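Local coordinates for cytochrome C (Thioalkalivibrio paradoxus ARh 1, PDB 5N1T), which probably carries electrons by means of a heme c bound covalently to its small helical fold, at residues G36-C41 and Q97-H102; T66-R71 and Y87-I92. One frame throughout, in Å; residues are numbered along the deposited sequence.

Interaction 1 (G36-C41 and Q97-H102); sequences GNCYGC and QHIAQH. With HEC (heme c), chain F.
Within the CXXCH heme-attachment motif, Cys38 and Tyr39 of helix 29-42 meet Ile99 near the end of the C-terminal helix. The two cysteines of the motif are joined to the porphyrin through their sulfurs, Cys38 SG to CAB and Cys41 SG to CAC, and His42, next in the chain, is an axial ligand of the iron. Ile99 reaches into the angle between protein and cofactor: its CD1 lies 3.9 Å from Cys38 SG and 3.8 Å from the heme methyl CMB, an apolar tip suited to covering a thioether and a porphyrin edge. Tyr39 is turned the other way. With CG anti to the carbonyl carbon (chi1 -50°), its ring runs out from the heme and passes alongside Ile99 in the opposite direction. Tyr39 CE1 is 4.0 Å from Ile99 CG1, and Tyr39 OH meets the same carbon at 3.5 Å. That hydroxyl also stands at the edge of the His98 imidazole, 4.0 Å from His98 CD2. Outward of it the C-terminal His102 turns its ring over His98, so that His98 NE2 sits above the imidazole centre of the exposed residue. Ala35 packs against both His98 and Ile99. The short segments run at 65° with their axes 11.1 Å apart, an inclined packing of N- and C-terminal helices characteristic of the class I cytochrome c fold.

Interaction 2 (T66-R71 and Y87-I92); sequences TMLAFR and YSEDEI. With HEC (heme c), chain F.
Met67 and Ile92 fill the tight, heme-facing half of this contact. Met67 bends at chi2 (-66°) and again at chi3, which brings its sulfur up to the porphyrin and turns the methyl aside toward Ile92 and Tyr87. Its SD comes to 3.7 Å from the heme methyl CMB, while CE lies 3.8 Å from Ile92 CG1. Ile92 approaches obliquely and straddles the root of the methionine, with CG1 and CG2 both next to Met67 CB. A flexible thioether and a branched aliphatic suit this buried seam, since neither brings a charge to the heme. Tyr87 closes one end: its ring carbon CD2 is 4.1 Å from Met67 CE, and the phenol reaches on to the heme, Tyr87 OH being 3.3 Å from CBB. Met67 also touches Met80, an axial ligand of the iron, and thus belongs to the second shell on that face.

Where Tyr87 leads into helix 89-101, Ser88 is the N-cap of a capping box: Ser88 OG accepts from Glu91 N at 3.1 Å, and Ser88 N gives a nearly straight bond (171°) to Glu91 OE1. Arg71 grips the backbone just ahead of this cap. Its extended chain crosses Ile92 at a slant, CD and NE passing close to Ile92 CD1, and presents the guanidinium side-on, so that NE (3.0 Å) and NH2 (3.2 Å) both donate to Tyr87 O, which lies near the guanidinium plane.

Beyond the arginine the packing slackens toward solvent. Leu68 touches Ile92 CG2 with its branch carbon CG and Glu89 CG with CD2, both loosely. The exposed Glu89 carboxylate stands well out of the guanidinium plane; no N-H points at it, and its attraction to Arg71 is probably only a weak, undirected one.

From the N terminus the chain first runs through helix 29-42, whose heme-binding end supplies 36-41. It then passes a long loop to helix 60-72, which carries 66-71, goes on through helix 80-84, and turns into helix 89-101. Interaction 2 closes the shorter loop, gathering the 15 residues between Arg71 and Tyr87, among them the axial ligand Met80. Interaction 1 closes the longer one of 55 residues, and interaction 2 is nested within it. Both use helix 89-101, near its start in interaction 2 and at its end in interaction 1, joining it to helices 60-72 and 29-42 in turn. Their centres lie 14 Å apart, and both touch the heme.

Interaction 1 (G36-C41 and Q97-H102)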
ATOM      1  N   GLY B  36     -24.351  -4.185 -22.286  1.00 49.55           N
ATOM      2  CA  GLY B  36     -24.315  -4.295 -20.806  1.00 51.22           C
ATOM      3  C   GLY B  36     -23.189  -3.542 -20.092  1.00 55.72           C
ATOM      4  O   GLY B  36     -23.399  -2.935 -19.010  1.00 47.64           O
ATOM      5  N   ASN B  37     -22.008  -3.567 -20.727  1.00 48.17           N
ATOM      6  CA  ASN B  37     -20.817  -2.957 -20.192  1.00 44.17           C
ATOM      7  C   ASN B  37     -20.912  -1.437 -20.122  1.00 44.38           C
ATOM      8  O   ASN B  37     -20.328  -0.807 -19.236  1.00 45.13           O
ATOM      9  CB  ASN B  37     -19.595  -3.452 -20.971  1.00 45.08           C
ATOM     10  CG  ASN B  37     -19.196  -4.876 -20.580  1.00 45.97           C
ATOM     11  OD1 ASN B  37     -18.855  -5.140 -19.428  1.00 47.86           O
ATOM     12  ND2 ASN B  37     -19.229  -5.793 -21.537  1.00 47.74           N
ATOM     13  N   CYS B  38     -21.686  -0.852 -21.019  1.00 43.81           N
ATOM     14  CA  CYS B  38     -21.918   0.596 -21.001  1.00 46.71           C
ATOM     15  C   CYS B  38     -22.600   1.025 -19.731  1.00 46.42           C
ATOM     16  O   CYS B  38     -22.360   2.127 -19.246  1.00 50.20           O
ATOM     17  CB  CYS B  38     -22.776   1.033 -22.190  1.00 45.12           C
ATOM     18  SG  CYS B  38     -22.203   0.341 -23.749  1.00 53.87           S
ATOM     19  N   TYR B  39     -23.440   0.152 -19.183  1.00 46.47           N
ATOM     20  CA  TYR B  39     -24.143   0.497 -17.958  1.00 48.05           C
ATOM     21  C   TYR B  39     -23.182   0.535 -16.782  1.00 48.88           C
ATOM     22  O   TYR B  39     -23.436   1.233 -15.809  1.00 50.74           O
ATOM     23  CB  TYR B  39     -25.356  -0.410 -17.694  1.00 49.16           C
ATOM     24  CG  TYR B  39     -26.325  -0.570 -18.882  1.00 55.08           C
ATOM     25  CD1 TYR B  39     -26.762   0.538 -19.620  1.00 49.84           C
ATOM     26  CD2 TYR B  39     -26.820  -1.849 -19.254  1.00 55.37           C
ATOM     27  CE1 TYR B  39     -27.629   0.384 -20.695  1.00 56.22           C
ATOM     28  CE2 TYR B  39     -27.701  -2.002 -20.328  1.00 58.16           C
ATOM     29  CZ  TYR B  39     -28.102  -0.881 -21.046  1.00 59.28           C
ATOM     30  OH  TYR B  39     -28.974  -1.004 -22.126  1.00 68.21           O
ATOM     31  N   GLY B  40     -22.076  -0.203 -16.899  1.00 50.99           N
ATOM     32  CA  GLY B  40     -21.000  -0.217 -15.914  1.00 46.12           C
ATOM     33  C   GLY B  40     -20.553   1.175 -15.512  1.00 46.36           C
ATOM     34  O   GLY B  40     -20.436   1.447 -14.315  1.00 54.19           O
ATOM     35  N   CYS B  41     -20.327   2.059 -16.488  1.00 45.02           N
ATOM     36  CA  CYS B  41     -20.057   3.491 -16.200  1.00 48.25           C
ATOM     37  C   CYS B  41     -21.280   4.385 -16.297  1.00 51.18           C
ATOM     38  O   CYS B  41     -21.366   5.373 -15.558  1.00 50.71           O
ATOM     39  CB  CYS B  41     -19.053   4.115 -17.157  1.00 49.19           C
ATOM     40  SG  CYS B  41     -17.345   3.540 -17.140  1.00 52.23           S
ATOM     41  N   GLN B  97     -28.653   0.497 -31.117  1.00 64.76           N
ATOM     42  CA  GLN B  97     -30.006  -0.049 -31.132  1.00 68.86           C
ATOM     43  C   GLN B  97     -30.469  -0.473 -29.735  1.00 69.32           C
ATOM     44  O   GLN B  97     -31.397   0.120 -29.174  1.00 71.33           O
ATOM     45  CB  GLN B  97     -30.064  -1.248 -32.091  1.00 73.46           C
ATOM     46  CG  GLN B  97     -31.466  -1.645 -32.530  1.00 84.34           C
ATOM     47  CD  GLN B  97     -31.572  -3.116 -32.899  1.00 89.14           C
ATOM     48  OE1 GLN B  97     -32.402  -3.845 -32.351  1.00 93.78           O
ATOM     49  NE2 GLN B  97     -30.731  -3.561 -33.826  1.00 90.83           N
ATOM     50  N   HIS B  98     -29.790  -1.477 -29.180  1.00 62.77           N
ATOM     51  CA  HIS B  98     -30.133  -2.067 -27.894  1.00 59.92           C
ATOM     52  C   HIS B  98     -30.306  -1.068 -26.726  1.00 57.79           C
ATOM     53  O   HIS B  98     -31.250  -1.209 -25.933  1.00 57.93           O
ATOM     54  CB  HIS B  98     -29.133  -3.177 -27.553  1.00 61.74           C
ATOM     55  CG  HIS B  98     -29.532  -4.011 -26.381  1.00 59.96           C
ATOM     56  ND1 HIS B  98     -30.036  -5.290 -26.519  1.00 59.45           N
ATOM     57  CD2 HIS B  98     -29.495  -3.751 -25.046  1.00 57.07           C
ATOM     58  CE1 HIS B  98     -30.296  -5.778 -25.313  1.00 62.41           C
ATOM     59  NE2 HIS B  98     -29.982  -4.862 -24.403  1.00 56.97           N
ATOM     60  N   ILE B  99     -29.448  -0.055 -26.629  1.00 53.37           N
ATOM     61  CA  ILE B  99     -29.604   0.929 -25.545  1.00 60.11           C
ATOM     62  C   ILE B  99     -30.872   1.780 -25.719  1.00 65.08           C
ATOM     63  O   ILE B  99     -31.658   1.898 -24.782  1.00 78.53           O
ATOM     64  CB  ILE B  99     -28.315   1.744 -25.266  1.00 58.49           C
ATOM     65  CG1 ILE B  99     -27.265   0.829 -24.627  1.00 59.71           C
ATOM     66  CG2 ILE B  99     -28.579   2.910 -24.330  1.00 55.13           C
ATOM     67  CD1 ILE B  99     -25.842   1.278 -24.878  1.00 58.12           C
ATOM     68  N   ALA B 100     -31.081   2.320 -26.922  1.00 71.13           N
ATOM     69  CA  ALA B 100     -32.274   3.117 -27.245  1.00 69.27           C
ATOM     70  C   ALA B 100     -33.609   2.327 -27.170  1.00 74.91           C
ATOM     71  O   ALA B 100     -34.603   2.846 -26.635  1.00 80.47           O
ATOM     72  CB  ALA B 100     -32.108   3.765 -28.605  1.00 61.61           C
ATOM     73  N   GLN B 101     -33.616   1.092 -27.696  1.00 70.76           N
ATOM     74  CA  GLN B 101     -34.768   0.182 -27.648  1.00 69.95           C
ATOM     75  C   GLN B 101     -35.184  -0.079 -26.186  1.00 76.23           C
ATOM     76  O   GLN B 101     -36.371  -0.038 -25.866  1.00 77.87           O
ATOM     77  CB  GLN B 101     -34.466  -1.127 -28.434  1.00 68.88           C
ATOM     78  CG  GLN B 101     -35.604  -2.140 -28.590  1.00 64.88           C
ATOM     79  N   HIS B 102     -34.192  -0.290 -25.310  1.00 90.79           N
ATOM     80  CA  HIS B 102     -34.390  -0.665 -23.887  1.00 83.09           C
ATOM     81  C   HIS B 102     -34.569   0.539 -22.958  1.00 83.88           C
ATOM     82  O   HIS B 102     -34.252   1.691 -23.300  1.00 79.32           O
ATOM     83  CB  HIS B 102     -33.230  -1.560 -23.393  1.00 79.47           C
ATOM     84  CG  HIS B 102     -33.325  -2.995 -23.847  1.00 83.32           C
ATOM     85  ND1 HIS B 102     -33.422  -3.361 -25.177  1.00 81.78           N
ATOM     86  CD2 HIS B 102     -33.317  -4.155 -23.143  1.00 79.97           C
ATOM     87  CE1 HIS B 102     -33.496  -4.678 -25.272  1.00 82.60           C
ATOM     88  NE2 HIS B 102     -33.429  -5.185 -24.051  1.00 87.26           N
ATOM     89  OXT HIS B 102     -35.048   0.378 -21.831  1.00 79.16           O
TER
HETATM   90 FE   HEC F 901     -19.571   6.220 -22.441  1.00 39.37          FE
HETATM   91  CHA HEC F 901     -19.592   9.669 -22.918  1.00 49.23           C
HETATM   92  CHB HEC F 901     -21.903   5.882 -24.876  1.00 42.66           C
HETATM   93  CHC HEC F 901     -19.093   2.757 -22.398  1.00 44.34           C
HETATM   94  CHD HEC F 901     -17.593   6.580 -19.738  1.00 43.32           C
HETATM   95  NA  HEC F 901     -20.557   7.565 -23.691  1.00 46.07           N
HETATM   96  C1A HEC F 901     -20.506   8.898 -23.751  1.00 49.63           C
HETATM   97  C2A HEC F 901     -21.403   9.548 -24.746  1.00 50.23           C
HETATM   98  C3A HEC F 901     -22.084   8.396 -25.341  1.00 48.94           C
HETATM   99  C4A HEC F 901     -21.478   7.259 -24.611  1.00 47.92           C
HETATM  100  CMA HEC F 901     -23.116   8.318 -26.421  1.00 55.28           C
HETATM  101  CAA HEC F 901     -21.570  11.020 -25.032  1.00 52.26           C
HETATM  102  CBA HEC F 901     -22.683  11.412 -24.057  1.00 49.93           C
HETATM  103  CGA HEC F 901     -23.187  12.844 -24.174  1.00 55.23           C
HETATM  104  O1A HEC F 901     -22.527  13.715 -24.780  1.00 56.28           O
HETATM  105  O2A HEC F 901     -24.279  13.132 -23.632  1.00 55.61           O
HETATM  106  NB  HEC F 901     -20.353   4.586 -23.475  1.00 43.90           N
HETATM  107  C1B HEC F 901     -21.310   4.646 -24.429  1.00 41.10           C
HETATM  108  C2B HEC F 901     -21.745   3.371 -25.021  1.00 43.28           C
HETATM  109  C3B HEC F 901     -20.897   2.413 -24.321  1.00 46.12           C
HETATM  110  C4B HEC F 901     -20.078   3.257 -23.369  1.00 47.04           C
HETATM  111  CMB HEC F 901     -22.750   3.090 -26.103  1.00 42.19           C
HETATM  112  CAB HEC F 901     -21.010   0.975 -24.678  1.00 46.56           C
HETATM  113  CBB HEC F 901     -20.255  -0.166 -24.116  1.00 53.98           C
HETATM  114  NC  HEC F 901     -18.523   4.864 -21.248  1.00 44.61           N
HETATM  115  C1C HEC F 901     -18.447   3.515 -21.314  1.00 44.63           C
HETATM  116  C2C HEC F 901     -17.606   2.871 -20.255  1.00 43.34           C
HETATM  117  C3C HEC F 901     -17.152   4.058 -19.486  1.00 46.74           C
HETATM  118  C4C HEC F 901     -17.787   5.195 -20.173  1.00 42.73           C
HETATM  119  CMC HEC F 901     -17.325   1.408 -20.083  1.00 45.72           C
HETATM  120  CAC HEC F 901     -16.323   4.255 -18.259  1.00 48.95           C
HETATM  121  CBC HEC F 901     -15.590   3.202 -17.521  1.00 61.15           C
HETATM  122  ND  HEC F 901     -18.732   7.849 -21.500  1.00 40.75           N
HETATM  123  C1D HEC F 901     -17.916   7.826 -20.453  1.00 42.34           C
HETATM  124  C2D HEC F 901     -17.431   9.154 -20.009  1.00 44.49           C
HETATM  125  C3D HEC F 901     -18.057  10.073 -20.972  1.00 46.95           C
HETATM  126  C4D HEC F 901     -18.806   9.143 -21.824  1.00 46.18           C
HETATM  127  CMD HEC F 901     -16.558   9.504 -18.853  1.00 42.75           C
HETATM  128  CAD HEC F 901     -17.944  11.558 -21.098  1.00 40.84           C
HETATM  129  CBD HEC F 901     -17.005  11.710 -22.291  1.00 43.64           C
HETATM  130  CGD HEC F 901     -15.528  11.574 -21.978  1.00 47.96           C
HETATM  131  O1D HEC F 901     -14.974  12.420 -21.241  1.00 48.97           O
HETATM  132  O2D HEC F 901     -14.898  10.624 -22.495  1.00 54.56           O

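Interaction 2 (T66-R71 and Y87-I92)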
ATOM      1  N   THR B  66     -21.972   9.217 -32.381  1.00 73.43           N
ATOM      2  CA  THR B  66     -20.932   9.732 -31.447  1.00 70.56           C
ATOM      3  C   THR B  66     -19.918   8.701 -30.946  1.00 63.58           C
ATOM      4  O   THR B  66     -18.766   9.049 -30.692  1.00 61.43           O
ATOM      5  CB  THR B  66     -21.488  10.612 -30.299  1.00 67.33           C
ATOM      6  OG1 THR B  66     -22.576   9.946 -29.660  1.00 68.53           O
ATOM      7  CG2 THR B  66     -21.966  11.986 -30.858  1.00 69.11           C
ATOM      8  N   MET B  67     -20.335   7.436 -30.852  1.00 57.68           N
ATOM      9  CA  MET B  67     -19.403   6.321 -30.698  1.00 58.60           C
ATOM     10  C   MET B  67     -18.314   6.470 -31.744  1.00 59.17           C
ATOM     11  O   MET B  67     -17.138   6.618 -31.403  1.00 65.33           O
ATOM     12  CB  MET B  67     -20.101   4.976 -30.894  1.00 59.28           C
ATOM     13  CG  MET B  67     -20.995   4.531 -29.760  1.00 59.57           C
ATOM     14  SD  MET B  67     -20.023   4.198 -28.298  1.00 65.40           S
ATOM     15  CE  MET B  67     -19.745   2.441 -28.501  1.00 58.29           C
ATOM     16  N   LEU B  68     -18.735   6.499 -33.012  1.00 56.55           N
ATOM     17  CA  LEU B  68     -17.824   6.600 -34.158  1.00 58.40           C
ATOM     18  C   LEU B  68     -17.011   7.884 -34.110  1.00 58.45           C
ATOM     19  O   LEU B  68     -15.824   7.860 -34.487  1.00 59.45           O
ATOM     20  CB  LEU B  68     -18.573   6.489 -35.494  1.00 54.79           C
ATOM     21  CG  LEU B  68     -19.476   5.270 -35.712  1.00 56.88           C
ATOM     22  CD1 LEU B  68     -20.668   5.664 -36.568  1.00 59.14           C
ATOM     23  CD2 LEU B  68     -18.758   4.061 -36.308  1.00 58.41           C
ATOM     24  N   ALA B  69     -17.649   8.976 -33.641  1.00 53.29           N
ATOM     25  CA  ALA B  69     -16.998  10.290 -33.457  1.00 57.30           C
ATOM     26  C   ALA B  69     -15.859  10.248 -32.422  1.00 61.60           C
ATOM     27  O   ALA B  69     -14.802  10.879 -32.608  1.00 61.66           O
ATOM     28  CB  ALA B  69     -18.022  11.356 -33.076  1.00 55.27           C
ATOM     29  N   PHE B  70     -16.096   9.502 -31.337  1.00 59.17           N
ATOM     30  CA  PHE B  70     -15.107   9.306 -30.281  1.00 52.43           C
ATOM     31  C   PHE B  70     -14.004   8.408 -30.816  1.00 52.30           C
ATOM     32  O   PHE B  70     -12.808   8.695 -30.633  1.00 54.10           O
ATOM     33  CB  PHE B  70     -15.745   8.649 -29.064  1.00 46.23           C
ATOM     34  CG  PHE B  70     -16.494   9.595 -28.148  1.00 43.66           C
ATOM     35  CD1 PHE B  70     -15.937  10.801 -27.735  1.00 44.01           C
ATOM     36  CD2 PHE B  70     -17.753   9.238 -27.647  1.00 39.40           C
ATOM     37  CE1 PHE B  70     -16.625  11.638 -26.855  1.00 46.33           C
ATOM     38  CE2 PHE B  70     -18.444  10.062 -26.775  1.00 41.25           C
ATOM     39  CZ  PHE B  70     -17.888  11.270 -26.373  1.00 45.12           C
ATOM     40  N   ARG B  71     -14.427   7.352 -31.510  1.00 44.19           N
ATOM     41  CA  ARG B  71     -13.543   6.380 -32.095  1.00 48.01           C
ATOM     42  C   ARG B  71     -12.431   6.983 -32.986  1.00 47.56           C
ATOM     43  O   ARG B  71     -11.254   6.698 -32.808  1.00 49.55           O
ATOM     44  CB  ARG B  71     -14.403   5.412 -32.873  1.00 54.61           C
ATOM     45  CG  ARG B  71     -13.897   4.001 -33.008  1.00 53.86           C
ATOM     46  CD  ARG B  71     -15.012   3.213 -33.669  1.00 56.13           C
ATOM     47  NE  ARG B  71     -14.592   1.878 -34.083  1.00 65.80           N
ATOM     48  CZ  ARG B  71     -14.158   1.561 -35.303  1.00 66.26           C
ATOM     49  NH1 ARG B  71     -14.075   2.483 -36.251  1.00 66.96           N
ATOM     50  NH2 ARG B  71     -13.814   0.308 -35.575  1.00 68.59           N
ATOM     51  N   TYR B  87     -14.695  -1.567 -30.230  1.00 49.68           N
ATOM     52  CA  TYR B  87     -15.776  -2.127 -31.034  1.00 46.92           C
ATOM     53  C   TYR B  87     -15.669  -1.869 -32.525  1.00 51.88           C
ATOM     54  O   TYR B  87     -15.156  -0.832 -32.962  1.00 63.63           O
ATOM     55  CB  TYR B  87     -17.095  -1.584 -30.547  1.00 40.30           C
ATOM     56  CG  TYR B  87     -17.306  -1.782 -29.093  1.00 39.45           C
ATOM     57  CD1 TYR B  87     -17.667  -3.042 -28.584  1.00 38.44           C
ATOM     58  CD2 TYR B  87     -17.126  -0.732 -28.212  1.00 35.25           C
ATOM     59  CE1 TYR B  87     -17.857  -3.240 -27.235  1.00 38.00           C
ATOM     60  CE2 TYR B  87     -17.313  -0.918 -26.865  1.00 36.34           C
ATOM     61  CZ  TYR B  87     -17.681  -2.162 -26.379  1.00 39.98           C
ATOM     62  OH  TYR B  87     -17.886  -2.318 -25.019  1.00 45.75           O
ATOM     63  N   SER B  88     -16.185  -2.813 -33.299  1.00 52.66           N
ATOM     64  CA  SER B  88     -16.361  -2.636 -34.723  1.00 59.15           C
ATOM     65  C   SER B  88     -17.589  -1.759 -35.017  1.00 64.18           C
ATOM     66  O   SER B  88     -18.443  -1.534 -34.146  1.00 69.56           O
ATOM     67  CB  SER B  88     -16.558  -4.001 -35.358  1.00 59.15           C
ATOM     68  OG  SER B  88     -17.860  -4.460 -35.072  1.00 54.19           O
ATOM     69  N   GLU B  89     -17.674  -1.292 -36.259  1.00 68.16           N
ATOM     70  CA  GLU B  89     -18.833  -0.544 -36.777  1.00 67.85           C
ATOM     71  C   GLU B  89     -20.166  -1.298 -36.678  1.00 61.73           C
ATOM     72  O   GLU B  89     -21.187  -0.701 -36.353  1.00 51.40           O
ATOM     73  CB  GLU B  89     -18.579  -0.096 -38.219  1.00 72.62           C
ATOM     74  CG  GLU B  89     -17.298   0.713 -38.387  1.00 82.10           C
ATOM     75  CD  GLU B  89     -17.367   1.689 -39.537  1.00 87.15           C
ATOM     76  OE1 GLU B  89     -18.299   1.546 -40.374  1.00 87.46           O
ATOM     77  OE2 GLU B  89     -16.495   2.598 -39.587  1.00 79.89           O
ATOM     78  N   ASP B  90     -20.143  -2.605 -36.948  1.00 67.20           N
ATOM     79  CA  ASP B  90     -21.307  -3.484 -36.739  1.00 67.31           C
ATOM     80  C   ASP B  90     -21.773  -3.560 -35.298  1.00 69.05           C
ATOM     81  O   ASP B  90     -22.976  -3.451 -35.018  1.00 63.25           O
ATOM     82  CB  ASP B  90     -21.005  -4.896 -37.231  1.00 72.85           C
ATOM     83  CG  ASP B  90     -21.414  -5.096 -38.650  1.00 77.19           C
ATOM     84  OD1 ASP B  90     -21.384  -4.091 -39.396  1.00 71.61           O
ATOM     85  OD2 ASP B  90     -21.780  -6.241 -39.008  1.00 85.28           O
ATOM     86  N   GLU B  91     -20.807  -3.752 -34.393  1.00 71.75           N
ATOM     87  CA  GLU B  91     -21.079  -3.866 -32.966  1.00 63.76           C
ATOM     88  C   GLU B  91     -21.627  -2.552 -32.414  1.00 62.40           C
ATOM     89  O   GLU B  91     -22.595  -2.582 -31.649  1.00 58.81           O
ATOM     90  CB  GLU B  91     -19.834  -4.315 -32.216  1.00 65.39           C
ATOM     91  CG  GLU B  91     -19.450  -5.770 -32.474  1.00 63.09           C
ATOM     92  CD  GLU B  91     -18.013  -6.075 -32.081  1.00 62.90           C
ATOM     93  OE1 GLU B  91     -17.171  -5.135 -31.976  1.00 61.18           O
ATOM     94  OE2 GLU B  91     -17.735  -7.272 -31.867  1.00 62.49           O
ATOM     95  N   ILE B  92     -21.030  -1.426 -32.834  1.00 53.11           N
ATOM     96  CA  ILE B  92     -21.522  -0.083 -32.512  1.00 53.40           C
ATOM     97  C   ILE B  92     -23.008   0.138 -32.876  1.00 54.95           C
ATOM     98  O   ILE B  92     -23.757   0.766 -32.106  1.00 56.17           O
ATOM     99  CB  ILE B  92     -20.583   0.992 -33.094  1.00 52.16           C
ATOM    100  CG1 ILE B  92     -19.469   1.282 -32.087  1.00 56.53           C
ATOM    101  CG2 ILE B  92     -21.306   2.295 -33.332  1.00 48.48           C
ATOM    102  CD1 ILE B  92     -18.105   1.565 -32.688  1.00 58.76           C
TER
HETATM  103 FE   HEC F 901     -19.571   6.220 -22.441  1.00 39.37          FE
HETATM  104  CHA HEC F 901     -19.592   9.669 -22.918  1.00 49.23           C
HETATM  105  CHB HEC F 901     -21.903   5.882 -24.876  1.00 42.66           C
HETATM  106  CHC HEC F 901     -19.093   2.757 -22.398  1.00 44.34           C
HETATM  107  CHD HEC F 901     -17.593   6.580 -19.738  1.00 43.32           C
HETATM  108  NA  HEC F 901     -20.557   7.565 -23.691  1.00 46.07           N
HETATM  109  C1A HEC F 901     -20.506   8.898 -23.751  1.00 49.63           C
HETATM  110  C2A HEC F 901     -21.403   9.548 -24.746  1.00 50.23           C
HETATM  111  C3A HEC F 901     -22.084   8.396 -25.341  1.00 48.94           C
HETATM  112  C4A HEC F 901     -21.478   7.259 -24.611  1.00 47.92           C
HETATM  113  CMA HEC F 901     -23.116   8.318 -26.421  1.00 55.28           C
HETATM  114  CAA HEC F 901     -21.570  11.020 -25.032  1.00 52.26           C
HETATM  115  CBA HEC F 901     -22.683  11.412 -24.057  1.00 49.93           C
HETATM  116  CGA HEC F 901     -23.187  12.844 -24.174  1.00 55.23           C
HETATM  117  O1A HEC F 901     -22.527  13.715 -24.780  1.00 56.28           O
HETATM  118  O2A HEC F 901     -24.279  13.132 -23.632  1.00 55.61           O
HETATM  119  NB  HEC F 901     -20.353   4.586 -23.475  1.00 43.90           N
HETATM  120  C1B HEC F 901     -21.310   4.646 -24.429  1.00 41.10           C
HETATM  121  C2B HEC F 901     -21.745   3.371 -25.021  1.00 43.28           C
HETATM  122  C3B HEC F 901     -20.897   2.413 -24.321  1.00 46.12           C
HETATM  123  C4B HEC F 901     -20.078   3.257 -23.369  1.00 47.04           C
HETATM  124  CMB HEC F 901     -22.750   3.090 -26.103  1.00 42.19           C
HETATM  125  CAB HEC F 901     -21.010   0.975 -24.678  1.00 46.56           C
HETATM  126  CBB HEC F 901     -20.255  -0.166 -24.116  1.00 53.98           C
HETATM  127  NC  HEC F 901     -18.523   4.864 -21.248  1.00 44.61           N
HETATM  128  C1C HEC F 901     -18.447   3.515 -21.314  1.00 44.63           C
HETATM  129  C2C HEC F 901     -17.606   2.871 -20.255  1.00 43.34           C
HETATM  130  C3C HEC F 901     -17.152   4.058 -19.486  1.00 46.74           C
HETATM  131  C4C HEC F 901     -17.787   5.195 -20.173  1.00 42.73           C
HETATM  132  CMC HEC F 901     -17.325   1.408 -20.083  1.00 45.72           C
HETATM  133  CAC HEC F 901     -16.323   4.255 -18.259  1.00 48.95           C
HETATM  134  CBC HEC F 901     -15.590   3.202 -17.521  1.00 61.15           C
HETATM  135  ND  HEC F 901     -18.732   7.849 -21.500  1.00 40.75           N
HETATM  136  C1D HEC F 901     -17.916   7.826 -20.453  1.00 42.34           C
HETATM  137  C2D HEC F 901     -17.431   9.154 -20.009  1.00 44.49           C
HETATM  138  C3D HEC F 901     -18.057  10.073 -20.972  1.00 46.95           C
HETATM  139  C4D HEC F 901     -18.806   9.143 -21.824  1.00 46.18           C
HETATM  140  CMD HEC F 901     -16.558   9.504 -18.853  1.00 42.75           C
HETATM  141  CAD HEC F 901     -17.944  11.558 -21.098  1.00 40.84           C
HETATM  142  CBD HEC F 901     -17.005  11.710 -22.291  1.00 43.64           C
HETATM  143  CGD HEC F 901     -15.528  11.574 -21.978  1.00 47.96           C
HETATM  144  O1D HEC F 901     -14.974  12.420 -21.241  1.00 48.97           O
HETATM  145  O2D HEC F 901     -14.898  10.624 -22.495  1.00 54.56           O